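Local coordinates for putative ABC transporter, periplasmic binding protein, amino acid (Neisseria gonorrhoeae, PDB 2YLN), which probably captures L-cystine outside the cytoplasmic membrane as the solute-binding receptor of an ABC transporter for amino acid uptake, at residues T134-E139 and G247-V252. The protein carries 1 engineered substitution. Sequence-based numbering, arbitrary orientation.
Sequences TFDKSE and GNDEAV
OD2 of Asp-136 takes two water hydrogen bonds that tie strand 135-137 to the start of helix 249-264. One water donates to OD2 of Asp-136 at 2.7 Å and accepts from Asn-248 N. The other donates to OD2 of Asp-136 at 2.8 Å and accepts from Gly-247 N. In one of two conformers of Asp-249 this second water also donates to OD1 of Asp-249, a bond that is therefore doubtful. The contact lies in a solute-binding protein of family 3. Here helix 249-264 follows strand 238-245, the antiparallel partner of 135-137, and packs across both strands.

In that same conformer of Asp-249 the carboxylates of Asp-136 and Asp-249 come close without bonding. OD2 of Asp-136 and OD1 of Asp-249 are then 3.4 Å apart, and the shared water probably eases their repulsion. The salt bridge from Lys-246 NZ to OD1 of Asp-136 would also offset the negative charge.

The rest of the contact is mainly van der Waals packing by Val-252. It sits on the helix face turned to the strand and spreads its two methyls along it. CG2 of Val-252 packs on CB of Asp-136 at 4.0 Å. CG1, anti to the backbone N (chi1 174°), reaches the Lys-137 carbonyl oxygen and CA of Ser-138. Val-252 also touches Val-244 of the neighbouring strand. Further along the helix, Ser-256 OG accepts a hydrogen bond from Glu-139 N. The hydroxyl of Ser-138 is held twice: OG bonds to Leu-242 N of strand 238-245, and Ser-138 OG donates to Glu-139 O at 2.8 Å, approaching from 45° above the carbonyl plane.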
loop_
_atom_site.group_PDB
_atom_site.type_symbol
_atom_site.label_atom_id
_atom_site.label_comp_id
_atom_site.label_asym_id
_atom_site.label_seq_id
_atom_site.Cartn_x
_atom_site.Cartn_y
_atom_site.Cartn_z
ATOM N N THR A 134 4.330 17.131 1.919
ATOM C CA THR A 134 2.918 17.335 2.029
ATOM C C THR A 134 2.261 16.572 3.168
ATOM O O THR A 134 1.292 17.064 3.765
ATOM C CB THR A 134 2.224 16.913 0.695
ATOM O OG1 THR A 134 2.813 17.661 -0.376
ATOM C CG2 THR A 134 0.737 17.190 0.702
ATOM N N PHE A 135 2.773 15.379 3.474
ATOM C CA PHE A 135 2.122 14.457 4.376
ATOM C C PHE A 135 3.024 14.057 5.530
ATOM O O PHE A 135 4.247 14.158 5.427
ATOM C CB PHE A 135 1.676 13.192 3.678
ATOM C CG PHE A 135 0.801 13.439 2.460
ATOM C CD1 PHE A 135 -0.461 14.012 2.594
ATOM C CD2 PHE A 135 1.223 13.092 1.203
ATOM C CE1 PHE A 135 -1.300 14.233 1.477
ATOM C CE2 PHE A 135 0.451 13.331 0.093
ATOM C CZ PHE A 135 -0.796 13.876 0.240
ATOM N N ASP A 136 2.415 13.609 6.625
ATOM C CA ASP A 136 3.114 12.923 7.680
ATOM C C ASP A 136 2.647 11.466 7.709
ATOM O O ASP A 136 1.556 11.102 7.263
ATOM C CB ASP A 136 2.774 13.546 9.048
ATOM C CG ASP A 136 3.398 14.893 9.257
ATOM O OD1 ASP A 136 4.507 15.118 8.733
ATOM O OD2 ASP A 136 2.801 15.720 9.935
ATOM N N LYS A 137 3.530 10.590 8.186
ATOM C CA LYS A 137 3.308 9.156 8.300
ATOM C C LYS A 137 3.493 8.739 9.754
ATOM O O LYS A 137 4.419 9.152 10.431
ATOM C CB LYS A 137 4.331 8.420 7.425
ATOM C CG LYS A 137 4.198 6.942 7.371
ATOM C CD LYS A 137 5.365 6.280 6.608
ATOM C CE LYS A 137 6.653 6.226 7.416
ATOM N NZ LYS A 137 7.770 5.556 6.684
ATOM N N SER A 138 2.564 7.918 10.241
ATOM C CA SER A 138 2.730 7.302 11.560
ATOM C C SER A 138 3.964 6.414 11.610
ATOM O O SER A 138 4.552 6.045 10.598
ATOM C CB SER A 138 1.505 6.437 11.839
ATOM O OG SER A 138 1.451 5.251 11.078
ATOM N N GLU A 139 4.259 5.922 12.810
ATOM C CA GLU A 139 5.086 4.774 12.970
ATOM C C GLU A 139 4.676 3.727 11.976
ATOM O O GLU A 139 3.487 3.441 11.846
ATOM C CB GLU A 139 4.850 4.191 14.382
ATOM C CG GLU A 139 5.590 2.891 14.655
ATOM C CD GLU A 139 7.058 3.045 14.773
ATOM O OE1 GLU A 139 7.560 4.136 15.095
ATOM O OE2 GLU A 139 7.710 1.943 14.627
ATOM N N GLY A 247 -0.031 19.242 9.566
ATOM C CA GLY A 247 -0.901 20.041 10.420
ATOM C C GLY A 247 -1.720 19.243 11.413
ATOM O O GLY A 247 -2.625 19.780 12.057
ATOM N N ASN A 248 -1.394 17.968 11.567
ATOM C CA ASN A 248 -2.129 17.064 12.422
ATOM C C ASN A 248 -1.193 16.267 13.335
ATOM O O ASN A 248 -1.335 15.070 13.552
ATOM C CB ASN A 248 -2.986 16.077 11.566
ATOM C CG ASN A 248 -4.087 16.777 10.819
ATOM O OD1 ASN A 248 -5.071 17.191 11.421
ATOM N ND2 ASN A 248 -3.937 16.859 9.537
ATOM N N ASP A 249 -0.219 16.975 13.916
ATOM C CA ASP A 249 0.852 16.299 14.652
ATOM C C ASP A 249 0.315 15.501 15.810
ATOM O O ASP A 249 0.783 14.390 16.089
ATOM C CB ASP A 249 1.883 17.333 15.183
ATOM C CG ASP A 249 2.828 17.867 14.084
ATOM O OD1 ASP A 249 2.678 17.495 12.878
ATOM O OD2 ASP A 249 3.747 18.642 14.432
ATOM N N GLU A 250 -0.629 16.059 16.585
ATOM C CA GLU A 250 -1.151 15.346 17.708
ATOM C C GLU A 250 -1.880 14.041 17.302
ATOM O O GLU A 250 -1.754 13.021 17.978
ATOM C CB GLU A 250 -2.104 16.211 18.564
ATOM C CG GLU A 250 -1.439 17.493 19.172
ATOM C CD GLU A 250 -2.504 18.366 19.735
ATOM O OE1 GLU A 250 -3.299 17.841 20.543
ATOM O OE2 GLU A 250 -2.536 19.544 19.379
ATOM N N ALA A 251 -2.622 14.102 16.207
ATOM C CA ALA A 251 -3.298 12.942 15.688
ATOM C C ALA A 251 -2.276 11.903 15.266
ATOM O O ALA A 251 -2.458 10.720 15.574
ATOM C CB ALA A 251 -4.157 13.311 14.495
ATOM N N VAL A 252 -1.183 12.280 14.625
ATOM C CA VAL A 252 -0.131 11.326 14.265
ATOM C C VAL A 252 0.393 10.626 15.511
ATOM O O VAL A 252 0.622 9.418 15.495
ATOM C CB VAL A 252 0.986 12.032 13.484
ATOM C CG1 VAL A 252 2.148 11.075 13.248
ATOM C CG2 VAL A 252 0.451 12.544 12.115
HETATM O O HOH W 1 0.189 15.894 10.596
HETATM O O HOH W 2 2.627 18.475 10.548
#